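PDB 4XCA: oxidase/hydroxylase from Streptomyces hygroscopicus subsp. hygroscopicus, which probably acts as a metal- and 2-oxoglutarate-dependent oxygenase of the PhyH family, linked to oxidative cyclization in orthosomycin biosynthesis. Local coordinates for residues P47-Y52 against R92-S97; P60-L65 against L218-G223; L85-G90 against Y135-V140; L99-G104 against A203-T208. All blocks are in the same frame, centred on the assembly; numbering follows the deposited sequence.

The four contacts sit round the double-stranded beta helix of this oxygenase. Contacts 1, 2 and 3 all reach the larger antiparallel sheet, where strand 217-226 lies between strands 83-93 and 136-141, and strand 50-52 forms one margin within the chain. Contact 4 belongs to the smaller sheet. Contacts 2 and 3 are near neighbours, their centres about 8 Å apart, while those of contacts 2 and 4 are about 21 Å apart. Along the chain, contacts 3 and 4 are nested in the loop closed by contact 2, and contact 1 closes before contact 4 opens. Contacts 2, 3 and 4 all touch 2-oxoglutarate, so both sheets line its pocket. Contact 1 joins contact 4 through R93 and T208.

Contact 1: residues P47-Y52 against R92-S97; sequences PRTRRY and RRTKDS
R50 and R92 pair at the margin of the larger antiparallel sheet of the double-stranded beta helix. They form an antiparallel hydrogen-bonded pair, with R50 N giving to R92 O and R92 N to R50 O, 3.1 Å each. R92 has the largest share of the contact. Its CG is anti to the backbone N (chi1 174°), and a bend at chi3 turns the guanidinium to the hydroxyl of Y52. R92 grips this one oxygen side-on: NE lies 3.0 Å and NH2 2.9 Å from Y52 OH. The oxygen is near the guanidinium plane, whereas the tyrosine ring stands steeply to it, the planes 72° apart. R48 comes over one face of R92. The two guanidinium groups stack with planes 21° apart and centres 4.5 Å apart. Two carboxylates lie close by: R92 forms salt bridges to D216 and to D40 of helix 26-42, and Y52 OH also bonds to D40. Their negative charge probably offsets that of the paired arginines. R50 reaches D40 as well, and its NE lies over the centre of one face of the Y52 ring. On the far side of R92, the threonines cross obliquely where the strand gives way to a type II turn from T94 to S97. There T49 OG1 and T94 OG1 share a hydrogen bond of 3.0 Å.

Contact 2: residues P60-L65 against L218-G223; sequences PVFARL and LLTAFG. With AKG (2-oxoglutaric acid), chain F.
L65 and F222 make the tight part of a helix-on-sheet packing. Helix 60-67 lies against the outer side of the larger sheet of the double-stranded beta helix. CD2 of L65 meets the far end of the F222 ring, 3.5 Å from both CE2 and CZ of that residue. The two side chains cross at about a right angle. CG of L65 is anti to the backbone N (chi1 -179°), which carries the branch out from the helix to the strand. The same CD2 also lies at the edge of the F62 ring. A second touch is made by T220, whose methyl CG2 is 3.7 Å from CE1 of F62. All four of these residues are buried, and no hydrogen bond joins the two segments. The rest is looser. The axes stay 10.5 Å apart and cross at -52°, so side chains do most of the bridging. The F62 backbone merely approaches F222, with O of F62 4.0 Å from CE1 of F222. P60 and R64 lie on the exposed side of the helix. F62 and L65 pack on helix 26-42 as well. The strand's other face turns to the ligand pocket, where CD2 of L219 is 3.6 Å from O4 of 2-oxoglutarate.

Contact 3: residues L85-G90 against Y135-V140; sequences LLEGYG and YVKALV. With AKG (2-oxoglutaric acid), chain F.
K137 reaches E87 and Y89 across strand 217-226, which separates their two strands in the larger sheet. Its CB and CG carry the chain off the strand. CD then comes within 3.9 Å of Y89 OH. A bend at chi3 (-78°) turns the end, so CE lies 3.4 Å from E87 OE1. At the tip, K137 NZ donates to Y89 OH at 3.1 Å. A weak salt bridge of 3.4 Å joins K137 NZ to E87 OE1. Y135 OH donates to the same OE1 at 2.5 Å, coming from above the carboxylate plane. L86 CD2 covers one face of the Y135 ring in a CH-pi contact. A phenylalanine in place of Y135 would probably leave E87 OE1 without its shortest bond here, and the carboxylate less firmly held by the weak K137 bridge. Y89 OH donates a hydrogen bond to O2 of 2-oxoglutarate, 2.6 Å away. The polar chain from Y135 through E87, K137 and Y89 thus ends on the cosubstrate carboxylate, and is likely to fix how Y89 presents its hydroxyl.

Contact 4: residues L99-G104 against A203-T208; sequences LYLHGG and ALMHGT. With NI (nickel (II) ion), chain E; AKG (2-oxoglutaric acid), chain F.
The metal site of the double-stranded beta helix is built here, where H102 and H206 form an antiparallel hydrogen-bonded pair in the smaller sheet. Both NE2 atoms bind nickel, H102 NE2 at 2.2 Å and H206 NE2 at 2.1 Å. Their rings meet obliquely, planes 58° apart. 2-Oxoglutarate chelates the ion through O1 at 2.3 Å and O5 at 2.2 Å, and two waters complete six ligands. L99 CD2 and T208 CG2 pack on the cosubstrate; T208 OG1 bonds to R93. A beta bulge shifts the register between L99 and H102. Behind the histidines, M205 SD lies 3.9 Å from L101 CD1, and M205 CE is 3.6 Å from G103 O. An alanine at M205 is likely to open a gap beside L101, G103 and G104. Each imidazole is held by its other nitrogen: H102 ND1 donates to Y100 O at 3.1 Å, and H206 ND1 to L204 O at 2.7 Å. These bonds use the ND1 hydrogens, are likely to limit ring rotation, and go with NE2 facing the metal.

Contact 1: residues P47-Y52 against R92-S97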
loop_
_atom_site.group_PDB
_atom_site.type_symbol
_atom_site.label_atom_id
_atom_site.label_comp_id
_atom_site.label_asym_id
_atom_site.label_seq_id
_atom_site.Cartn_x
_atom_site.Cartn_y
_atom_site.Cartn_z
ATOM N N PRO A 47 7.186 7.490 43.748
ATOM C CA PRO A 47 6.165 6.474 44.036
ATOM C C PRO A 47 6.696 5.092 43.669
ATOM O O PRO A 47 7.612 5.003 42.844
ATOM C CB PRO A 47 4.985 6.878 43.140
ATOM C CG PRO A 47 5.256 8.288 42.728
ATOM C CD PRO A 47 6.749 8.441 42.709
ATOM N N ARG A 48 6.136 4.038 44.256
ATOM C CA ARG A 48 6.696 2.701 44.069
ATOM C C ARG A 48 6.462 2.207 42.644
ATOM O O ARG A 48 7.293 1.490 42.095
ATOM C CB ARG A 48 6.121 1.719 45.089
ATOM C CG ARG A 48 7.099 0.603 45.448
ATOM C CD ARG A 48 8.515 1.166 45.658
ATOM N NE ARG A 48 9.546 0.125 45.695
ATOM C CZ ARG A 48 10.770 0.258 45.182
ATOM N NH1 ARG A 48 11.123 1.391 44.579
ATOM N NH2 ARG A 48 11.642 -0.745 45.263
ATOM N N THR A 49 5.331 2.592 42.055
ATOM C CA THR A 49 5.160 2.532 40.604
ATOM C C THR A 49 5.708 3.825 40.000
ATOM O O THR A 49 5.168 4.902 40.244
ATOM C CB THR A 49 3.679 2.361 40.175
ATOM O OG1 THR A 49 3.214 1.037 40.490
ATOM C CG2 THR A 49 3.537 2.597 38.671
ATOM N N ARG A 50 6.776 3.727 39.216
ATOM C CA ARG A 50 7.382 4.924 38.638
ATOM C C ARG A 50 7.999 4.699 37.254
ATOM O O ARG A 50 8.209 3.561 36.808
ATOM C CB ARG A 50 8.465 5.469 39.572
ATOM C CG ARG A 50 9.624 4.503 39.738
ATOM C CD ARG A 50 10.865 5.193 40.268
ATOM N NE ARG A 50 11.376 6.199 39.347
ATOM C CZ ARG A 50 12.459 6.936 39.579
ATOM N NH1 ARG A 50 13.144 6.782 40.704
ATOM N NH2 ARG A 50 12.860 7.829 38.687
ATOM N N ARG A 51 8.308 5.809 36.598
ATOM C CA ARG A 51 9.012 5.818 35.326
ATOM C C ARG A 51 10.427 6.343 35.560
ATOM O O ARG A 51 10.619 7.208 36.415
ATOM C CB ARG A 51 8.252 6.689 34.325
ATOM C CG ARG A 51 8.845 6.785 32.934
ATOM C CD ARG A 51 8.071 7.814 32.116
ATOM N NE ARG A 51 8.329 7.679 30.687
ATOM C CZ ARG A 51 7.706 6.806 29.899
ATOM N NH1 ARG A 51 6.790 5.985 30.401
ATOM N NH2 ARG A 51 8.008 6.744 28.609
ATOM N N TYR A 52 11.414 5.817 34.831
ATOM C CA TYR A 52 12.781 6.355 34.873
ATOM C C TYR A 52 13.119 7.054 33.564
ATOM O O TYR A 52 13.663 6.431 32.652
ATOM C CB TYR A 52 13.816 5.258 35.119
ATOM C CG TYR A 52 13.681 4.498 36.421
ATOM C CD1 TYR A 52 14.499 4.794 37.510
ATOM C CD2 TYR A 52 12.753 3.465 36.554
ATOM C CE1 TYR A 52 14.390 4.080 38.703
ATOM C CE2 TYR A 52 12.638 2.750 37.733
ATOM C CZ TYR A 52 13.453 3.058 38.806
ATOM O OH TYR A 52 13.328 2.346 39.982
ATOM N N ARG A 92 9.127 0.651 36.414
ATOM C CA ARG A 92 8.905 -0.208 37.569
ATOM C C ARG A 92 7.422 -0.228 37.893
ATOM O O ARG A 92 6.809 0.833 38.073
ATOM C CB ARG A 92 9.688 0.274 38.789
ATOM C CG ARG A 92 9.370 -0.516 40.073
ATOM C CD ARG A 92 10.039 0.093 41.321
ATOM N NE ARG A 92 11.472 0.321 41.137
ATOM C CZ ARG A 92 12.383 -0.648 41.114
ATOM N NH1 ARG A 92 12.012 -1.913 41.270
ATOM N NH2 ARG A 92 13.665 -0.358 40.932
ATOM N N ARG A 93 6.849 -1.420 37.994
ATOM C CA ARG A 93 5.430 -1.537 38.314
ATOM C C ARG A 93 5.147 -2.509 39.451
ATOM O O ARG A 93 5.824 -3.525 39.612
ATOM C CB ARG A 93 4.643 -1.934 37.070
ATOM C CG ARG A 93 4.321 -0.732 36.188
ATOM C CD ARG A 93 3.555 -1.111 34.940
ATOM N NE ARG A 93 2.412 -1.968 35.239
ATOM C CZ ARG A 93 1.798 -2.734 34.343
ATOM N NH1 ARG A 93 2.229 -2.749 33.090
ATOM N NH2 ARG A 93 0.763 -3.487 34.705
ATOM N N THR A 94 4.145 -2.166 40.251
ATOM C CA THR A 94 3.747 -2.987 41.384
ATOM C C THR A 94 2.299 -3.422 41.230
ATOM O O THR A 94 1.684 -3.195 40.191
ATOM C CB THR A 94 3.915 -2.241 42.743
ATOM O OG1 THR A 94 3.201 -1.000 42.712
ATOM C CG2 THR A 94 5.381 -1.968 43.019
ATOM N N LYS A 95 1.783 -4.049 42.282
ATOM C CA LYS A 95 0.426 -4.564 42.347
ATOM C C LYS A 95 -0.606 -3.483 42.042
ATOM O O LYS A 95 -0.477 -2.363 42.521
ATOM C CB LYS A 95 0.178 -5.154 43.739
ATOM C CG LYS A 95 -1.096 -5.966 43.880
ATOM C CD LYS A 95 -1.281 -6.441 45.318
ATOM C CE LYS A 95 -1.340 -5.264 46.289
ATOM N NZ LYS A 95 -1.676 -5.690 47.683
ATOM N N ASP A 96 -1.598 -3.844 41.228
ATOM C CA ASP A 96 -2.759 -3.014 40.871
ATOM C C ASP A 96 -2.452 -1.927 39.856
ATOM O O ASP A 96 -3.255 -1.018 39.664
ATOM C CB ASP A 96 -3.394 -2.379 42.120
ATOM C CG ASP A 96 -3.869 -3.417 43.128
ATOM O OD1 ASP A 96 -4.345 -4.495 42.699
ATOM O OD2 ASP A 96 -3.758 -3.157 44.348
ATOM N N SER A 97 -1.304 -2.011 39.199
ATOM C CA SER A 97 -1.030 -1.107 38.084
ATOM C C SER A 97 -1.472 -1.764 36.779
ATOM O O SER A 97 -1.607 -2.986 36.686
ATOM C CB SER A 97 0.448 -0.722 38.021
ATOM O OG SER A 97 1.271 -1.844 37.744
#

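Contact 2: residues P60-L65 against L218-G223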
loop_
_atom_site.group_PDB
_atom_site.type_symbol
_atom_site.label_atom_id
_atom_site.label_comp_id
_atom_site.label_asym_id
_atom_site.label_seq_id
_atom_site.Cartn_x
_atom_site.Cartn_y
_atom_site.Cartn_z
ATOM N N PRO A 60 25.484 5.655 32.617
ATOM C CA PRO A 60 26.335 5.206 31.509
ATOM C C PRO A 60 26.100 3.730 31.172
ATOM O O PRO A 60 26.338 3.324 30.030
ATOM C CB PRO A 60 27.757 5.454 32.027
ATOM C CG PRO A 60 27.627 5.484 33.532
ATOM C CD PRO A 60 26.246 5.983 33.837
ATOM N N VAL A 61 25.609 2.949 32.135
ATOM C CA VAL A 61 25.254 1.551 31.870
ATOM C C VAL A 61 24.119 1.497 30.832
ATOM O O VAL A 61 24.156 0.704 29.902
ATOM C CB VAL A 61 24.839 0.793 33.165
ATOM C CG1 VAL A 61 24.446 -0.648 32.859
ATOM C CG2 VAL A 61 25.963 0.806 34.186
ATOM N N PHE A 62 23.123 2.358 30.978
ATOM C CA PHE A 62 22.000 2.324 30.055
ATOM C C PHE A 62 22.328 3.071 28.770
ATOM O O PHE A 62 21.752 2.790 27.728
ATOM C CB PHE A 62 20.736 2.868 30.731
ATOM C CG PHE A 62 20.190 1.935 31.790
ATOM C CD1 PHE A 62 19.951 0.604 31.489
ATOM C CD2 PHE A 62 19.957 2.374 33.082
ATOM C CE1 PHE A 62 19.477 -0.270 32.447
ATOM C CE2 PHE A 62 19.483 1.506 34.042
ATOM C CZ PHE A 62 19.248 0.175 33.720
ATOM N N ALA A 63 23.297 3.976 28.830
ATOM C CA ALA A 63 23.754 4.640 27.615
ATOM C C ALA A 63 24.386 3.612 26.682
ATOM O O ALA A 63 24.199 3.679 25.466
ATOM C CB ALA A 63 24.743 5.776 27.938
ATOM N N ARG A 64 25.115 2.652 27.248
ATOM C CA ARG A 64 25.705 1.567 26.461
ATOM C C ARG A 64 24.651 0.589 25.945
ATOM O O ARG A 64 24.688 0.193 24.788
ATOM C CB ARG A 64 26.747 0.810 27.277
ATOM C CG ARG A 64 28.049 1.574 27.452
ATOM C CD ARG A 64 29.176 0.639 27.919
ATOM N NE ARG A 64 28.887 0.046 29.222
ATOM C CZ ARG A 64 29.024 0.700 30.370
ATOM N NH1 ARG A 64 29.453 1.963 30.361
ATOM N NH2 ARG A 64 28.734 0.100 31.521
ATOM N N LEU A 65 23.716 0.199 26.805
ATOM C CA LEU A 65 22.609 -0.658 26.384
ATOM C C LEU A 65 21.825 -0.047 25.198
ATOM O O LEU A 65 21.418 -0.758 24.300
ATOM C CB LEU A 65 21.672 -0.914 27.560
ATOM C CG LEU A 65 20.469 -1.824 27.304
ATOM C CD1 LEU A 65 20.966 -3.216 26.970
ATOM C CD2 LEU A 65 19.545 -1.893 28.499
ATOM N N LEU A 218 9.611 -5.215 36.043
ATOM C CA LEU A 218 10.665 -4.287 35.591
ATOM C C LEU A 218 11.109 -4.403 34.138
ATOM O O LEU A 218 11.385 -5.496 33.642
ATOM C CB LEU A 218 11.918 -4.443 36.464
ATOM C CG LEU A 218 11.904 -3.840 37.871
ATOM C CD1 LEU A 218 12.989 -4.466 38.765
ATOM C CD2 LEU A 218 12.081 -2.344 37.788
ATOM N N LEU A 219 11.245 -3.261 33.473
ATOM C CA LEU A 219 11.831 -3.241 32.141
ATOM C C LEU A 219 12.515 -1.913 31.796
ATOM O O LEU A 219 12.317 -0.889 32.448
ATOM C CB LEU A 219 10.766 -3.585 31.077
ATOM C CG LEU A 219 9.531 -2.704 30.802
ATOM C CD1 LEU A 219 9.866 -1.310 30.310
ATOM C CD2 LEU A 219 8.657 -3.365 29.751
ATOM N N THR A 220 13.320 -1.956 30.746
ATOM C CA THR A 220 13.859 -0.767 30.128
ATOM C C THR A 220 13.383 -0.764 28.676
ATOM O O THR A 220 13.350 -1.808 28.022
ATOM C CB THR A 220 15.400 -0.720 30.202
ATOM O OG1 THR A 220 15.925 -1.976 29.758
ATOM C CG2 THR A 220 15.851 -0.472 31.620
ATOM N N ALA A 221 12.993 0.411 28.193
ATOM C CA ALA A 221 12.444 0.572 26.853
ATOM C C ALA A 221 13.273 1.559 26.055
ATOM O O ALA A 221 13.583 2.648 26.536
ATOM C CB ALA A 221 11.000 1.044 26.917
ATOM N N PHE A 222 13.625 1.176 24.835
ATOM C CA PHE A 222 14.376 2.056 23.959
ATOM C C PHE A 222 13.641 2.187 22.640
ATOM O O PHE A 222 13.370 1.191 21.980
ATOM C CB PHE A 222 15.804 1.528 23.767
ATOM C CG PHE A 222 16.535 1.347 25.056
ATOM C CD1 PHE A 222 17.293 2.391 25.591
ATOM C CD2 PHE A 222 16.411 0.161 25.772
ATOM C CE1 PHE A 222 17.948 2.241 26.799
ATOM C CE2 PHE A 222 17.049 0.004 26.983
ATOM C CZ PHE A 222 17.834 1.047 27.502
ATOM N N GLY A 223 13.300 3.422 22.283
ATOM C CA GLY A 223 12.587 3.699 21.055
ATOM C C GLY A 223 13.549 4.231 20.018
ATOM O O GLY A 223 14.400 5.050 20.316
HETATM C C1 AKG F . 5.278 1.241 26.898
HETATM O O1 AKG F . 4.881 2.068 26.043
HETATM O O2 AKG F . 6.041 1.608 27.820
HETATM C C2 AKG F . 4.841 -0.198 26.824
HETATM O O5 AKG F . 4.285 -0.618 25.829
HETATM C C3 AKG F . 5.110 -1.091 28.012
HETATM C C4 AKG F . 4.937 -2.534 27.618
HETATM C C5 AKG F . 5.112 -3.387 28.856
HETATM O O3 AKG F . 5.239 -4.630 28.738
HETATM O O4 AKG F . 5.115 -2.871 30.012
#

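Contact 3: residues L85-G90 against Y135-V140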
loop_
_atom_site.group_PDB
_atom_site.type_symbol
_atom_site.label_atom_id
_atom_site.label_comp_id
_atom_site.label_asym_id
_atom_site.label_seq_id
_atom_site.Cartn_x
_atom_site.Cartn_y
_atom_site.Cartn_z
ATOM N N LEU A 85 18.203 7.370 18.251
ATOM C CA LEU A 85 17.575 7.017 19.526
ATOM C C LEU A 85 16.505 8.044 19.906
ATOM O O LEU A 85 16.807 9.200 20.182
ATOM C CB LEU A 85 18.614 6.913 20.643
ATOM C CG LEU A 85 18.061 6.545 22.027
ATOM C CD1 LEU A 85 17.399 5.163 22.005
ATOM C CD2 LEU A 85 19.166 6.590 23.064
ATOM N N LEU A 86 15.248 7.626 19.918
ATOM C CA LEU A 86 14.156 8.571 20.116
ATOM C C LEU A 86 13.806 8.747 21.598
ATOM O O LEU A 86 13.361 9.816 22.021
ATOM C CB LEU A 86 12.932 8.116 19.327
ATOM C CG LEU A 86 12.719 8.762 17.956
ATOM C CD1 LEU A 86 13.957 9.403 17.384
ATOM C CD2 LEU A 86 12.143 7.769 16.997
ATOM N N GLU A 87 14.009 7.683 22.374
ATOM C CA GLU A 87 13.764 7.698 23.816
ATOM C C GLU A 87 14.409 6.475 24.454
ATOM O O GLU A 87 14.694 5.481 23.767
ATOM C CB GLU A 87 12.263 7.708 24.112
ATOM C CG GLU A 87 11.529 6.506 23.520
ATOM C CD GLU A 87 10.012 6.560 23.717
ATOM O OE1 GLU A 87 9.296 6.015 22.843
ATOM O OE2 GLU A 87 9.538 7.130 24.739
ATOM N N GLY A 88 14.619 6.543 25.763
ATOM C CA GLY A 88 15.128 5.422 26.536
ATOM C C GLY A 88 14.728 5.595 27.986
ATOM O O GLY A 88 15.175 6.537 28.642
ATOM N N TYR A 89 13.871 4.711 28.493
ATOM C CA TYR A 89 13.319 4.906 29.838
ATOM C C TYR A 89 13.118 3.561 30.536
ATOM O O TYR A 89 13.129 2.514 29.901
ATOM C CB TYR A 89 11.988 5.711 29.783
ATOM C CG TYR A 89 10.890 5.022 28.992
ATOM C CD1 TYR A 89 10.739 5.249 27.628
ATOM C CD2 TYR A 89 10.028 4.118 29.602
ATOM C CE1 TYR A 89 9.758 4.599 26.896
ATOM C CE2 TYR A 89 9.040 3.460 28.877
ATOM C CZ TYR A 89 8.911 3.709 27.529
ATOM O OH TYR A 89 7.926 3.069 26.816
ATOM N N GLY A 90 12.954 3.598 31.850
ATOM C CA GLY A 90 12.714 2.391 32.612
ATOM C C GLY A 90 11.326 2.431 33.212
ATOM O O GLY A 90 10.774 3.511 33.449
ATOM N N TYR A 135 8.761 3.901 13.670
ATOM C CA TYR A 135 8.903 3.936 15.113
ATOM C C TYR A 135 8.843 2.534 15.710
ATOM O O TYR A 135 7.779 1.933 15.788
ATOM C CB TYR A 135 7.817 4.821 15.738
ATOM C CG TYR A 135 8.222 5.468 17.041
ATOM C CD1 TYR A 135 8.622 4.697 18.133
ATOM C CD2 TYR A 135 8.204 6.858 17.187
ATOM C CE1 TYR A 135 8.996 5.282 19.332
ATOM C CE2 TYR A 135 8.573 7.448 18.384
ATOM C CZ TYR A 135 8.970 6.653 19.451
ATOM O OH TYR A 135 9.345 7.235 20.639
ATOM N N VAL A 136 9.983 2.019 16.146
ATOM C CA VAL A 136 9.996 0.731 16.811
ATOM C C VAL A 136 10.588 0.883 18.202
ATOM O O VAL A 136 11.339 1.824 18.484
ATOM C CB VAL A 136 10.786 -0.350 16.026
ATOM C CG1 VAL A 136 10.298 -0.453 14.575
ATOM C CG2 VAL A 136 12.283 -0.086 16.080
ATOM N N LYS A 137 10.247 -0.058 19.068
ATOM C CA LYS A 137 10.676 -0.019 20.443
ATOM C C LYS A 137 11.270 -1.377 20.811
ATOM O O LYS A 137 10.725 -2.415 20.439
ATOM C CB LYS A 137 9.493 0.339 21.341
ATOM C CG LYS A 137 9.865 0.795 22.705
ATOM C CD LYS A 137 8.660 1.385 23.412
ATOM C CE LYS A 137 8.385 2.779 22.926
ATOM N NZ LYS A 137 7.328 3.397 23.751
ATOM N N ALA A 138 12.407 -1.362 21.497
ATOM C CA ALA A 138 12.998 -2.574 22.022
ATOM C C ALA A 138 12.806 -2.581 23.534
ATOM O O ALA A 138 13.409 -1.775 24.241
ATOM C CB ALA A 138 14.475 -2.666 21.656
ATOM N N LEU A 139 11.937 -3.469 24.004
ATOM C CA LEU A 139 11.654 -3.636 25.420
ATOM C C LEU A 139 12.544 -4.721 25.991
ATOM O O LEU A 139 12.468 -5.883 25.579
ATOM C CB LEU A 139 10.185 -4.004 25.658
ATOM C CG LEU A 139 9.099 -3.124 25.036
ATOM C CD1 LEU A 139 7.726 -3.736 25.289
ATOM C CD2 LEU A 139 9.162 -1.709 25.592
ATOM N N VAL A 140 13.386 -4.335 26.944
ATOM C CA VAL A 140 14.281 -5.266 27.614
ATOM C C VAL A 140 13.724 -5.595 28.982
ATOM O O VAL A 140 13.827 -4.788 29.915
ATOM C CB VAL A 140 15.674 -4.678 27.757
ATOM C CG1 VAL A 140 16.614 -5.691 28.361
ATOM C CG2 VAL A 140 16.157 -4.193 26.409
HETATM C C1 AKG F . 5.278 1.241 26.898
HETATM O O1 AKG F . 4.881 2.068 26.043
HETATM O O2 AKG F . 6.041 1.608 27.820
HETATM C C2 AKG F . 4.841 -0.198 26.824
HETATM O O5 AKG F . 4.285 -0.618 25.829
HETATM C C3 AKG F . 5.110 -1.091 28.012
HETATM C C4 AKG F . 4.937 -2.534 27.618
HETATM C C5 AKG F . 5.112 -3.387 28.856
HETATM O O3 AKG F . 5.239 -4.630 28.738
HETATM O O4 AKG F . 5.115 -2.871 30.012
#

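Contact 4: residues L99-G104 against A203-T208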
loop_
_atom_site.group_PDB
_atom_site.type_symbol
_atom_site.label_atom_id
_atom_site.label_comp_id
_atom_site.label_asym_id
_atom_site.label_seq_id
_atom_site.Cartn_x
_atom_site.Cartn_y
_atom_site.Cartn_z
ATOM N N LEU A 99 -1.803 -0.892 32.164
ATOM C CA LEU A 99 -1.489 -0.026 31.047
ATOM C C LEU A 99 -2.529 -0.282 29.972
ATOM O O LEU A 99 -2.561 -1.353 29.374
ATOM C CB LEU A 99 -0.074 -0.278 30.516
ATOM C CG LEU A 99 0.456 0.635 29.402
ATOM C CD1 LEU A 99 0.516 2.097 29.831
ATOM C CD2 LEU A 99 1.825 0.179 29.011
ATOM N N TYR A 100 -3.395 0.693 29.736
ATOM C CA TYR A 100 -4.477 0.498 28.796
ATOM C C TYR A 100 -3.958 0.524 27.358
ATOM O O TYR A 100 -2.815 0.918 27.105
ATOM C CB TYR A 100 -5.549 1.550 29.030
ATOM C CG TYR A 100 -6.169 1.439 30.406
ATOM C CD1 TYR A 100 -6.433 0.193 30.971
ATOM C CD2 TYR A 100 -6.471 2.573 31.156
ATOM C CE1 TYR A 100 -7.008 0.081 32.231
ATOM C CE2 TYR A 100 -7.036 2.464 32.428
ATOM C CZ TYR A 100 -7.301 1.220 32.953
ATOM O OH TYR A 100 -7.864 1.109 34.207
ATOM N N LEU A 101 -4.791 0.074 26.429
ATOM C CA LEU A 101 -4.382 -0.045 25.037
ATOM C C LEU A 101 -4.052 1.293 24.397
ATOM O O LEU A 101 -4.772 2.276 24.570
ATOM C CB LEU A 101 -5.470 -0.734 24.228
ATOM C CG LEU A 101 -5.764 -2.204 24.525
ATOM C CD1 LEU A 101 -6.789 -2.702 23.537
ATOM C CD2 LEU A 101 -4.485 -3.068 24.497
ATOM N N HIS A 102 -2.938 1.319 23.677
ATOM C CA HIS A 102 -2.525 2.481 22.901
ATOM C C HIS A 102 -1.868 1.984 21.613
ATOM O O HIS A 102 -1.467 0.830 21.526
ATOM C CB HIS A 102 -1.573 3.373 23.702
ATOM C CG HIS A 102 -0.390 2.648 24.259
ATOM N ND1 HIS A 102 -0.487 1.752 25.305
ATOM C CD2 HIS A 102 0.918 2.676 23.907
ATOM C CE1 HIS A 102 0.710 1.259 25.573
ATOM N NE2 HIS A 102 1.581 1.804 24.740
ATOM N N GLY A 103 -1.765 2.849 20.615
ATOM C CA GLY A 103 -1.244 2.443 19.329
ATOM C C GLY A 103 -2.382 2.038 18.414
ATOM O O GLY A 103 -3.537 2.391 18.668
ATOM N N GLY A 104 -2.076 1.303 17.349
ATOM C CA GLY A 104 -3.127 0.895 16.432
ATOM C C GLY A 104 -3.115 1.772 15.198
ATOM O O GLY A 104 -3.092 3.009 15.297
ATOM N N ALA A 203 3.142 0.763 15.728
ATOM C CA ALA A 203 1.823 0.767 15.085
ATOM C C ALA A 203 0.888 -0.219 15.765
ATOM O O ALA A 203 -0.323 -0.086 15.673
ATOM C CB ALA A 203 1.925 0.433 13.591
ATOM N N LEU A 204 1.448 -1.218 16.433
ATOM C CA LEU A 204 0.627 -2.264 17.043
ATOM C C LEU A 204 -0.189 -1.691 18.204
ATOM O O LEU A 204 0.330 -0.912 19.015
ATOM C CB LEU A 204 1.501 -3.423 17.515
ATOM C CG LEU A 204 0.799 -4.682 18.043
ATOM C CD1 LEU A 204 0.232 -5.556 16.911
ATOM C CD2 LEU A 204 1.778 -5.470 18.882
ATOM N N MET A 205 -1.473 -2.031 18.262
ATOM C CA MET A 205 -2.286 -1.681 19.429
ATOM C C MET A 205 -1.950 -2.651 20.561
ATOM O O MET A 205 -2.104 -3.862 20.410
ATOM C CB MET A 205 -3.787 -1.719 19.123
ATOM C CG MET A 205 -4.634 -1.278 20.320
ATOM S SD MET A 205 -6.403 -1.076 20.006
ATOM C CE MET A 205 -6.398 0.234 18.790
ATOM N N HIS A 206 -1.501 -2.114 21.694
ATOM C CA HIS A 206 -0.912 -2.941 22.751
ATOM C C HIS A 206 -1.043 -2.259 24.110
ATOM O O HIS A 206 -1.375 -1.085 24.203
ATOM C CB HIS A 206 0.568 -3.210 22.449
ATOM C CG HIS A 206 1.408 -1.969 22.487
ATOM N ND1 HIS A 206 1.375 -1.016 21.490
ATOM C CD2 HIS A 206 2.266 -1.499 23.425
ATOM C CE1 HIS A 206 2.194 -0.030 21.795
ATOM N NE2 HIS A 206 2.752 -0.301 22.961
ATOM N N GLY A 207 -0.769 -3.014 25.159
ATOM C CA GLY A 207 -0.883 -2.541 26.523
ATOM C C GLY A 207 -0.415 -3.678 27.402
ATOM O O GLY A 207 0.313 -4.560 26.935
ATOM N N THR A 208 -0.803 -3.668 28.672
ATOM C CA THR A 208 -0.560 -4.825 29.539
ATOM C C THR A 208 -1.800 -5.112 30.371
ATOM O O THR A 208 -2.618 -4.216 30.602
ATOM C CB THR A 208 0.618 -4.614 30.514
ATOM O OG1 THR A 208 0.123 -4.005 31.710
ATOM C CG2 THR A 208 1.737 -3.747 29.903
HETATM NI NI NI E . 3.622 0.992 24.438
HETATM C C1 AKG F . 5.278 1.241 26.898
HETATM O O1 AKG F . 4.881 2.068 26.043
HETATM O O2 AKG F . 6.041 1.608 27.820
HETATM C C2 AKG F . 4.841 -0.198 26.824
HETATM O O5 AKG F . 4.285 -0.618 25.829
HETATM C C3 AKG F . 5.110 -1.091 28.012
HETATM C C4 AKG F . 4.937 -2.534 27.618
HETATM C C5 AKG F . 5.112 -3.387 28.856
HETATM O O3 AKG F . 5.239 -4.630 28.738
HETATM O O4 AKG F . 5.115 -2.871 30.012
HETATM O O HOH W 1 3.707 2.269 23.043
HETATM O O HOH W 2 5.327 0.375 23.423
#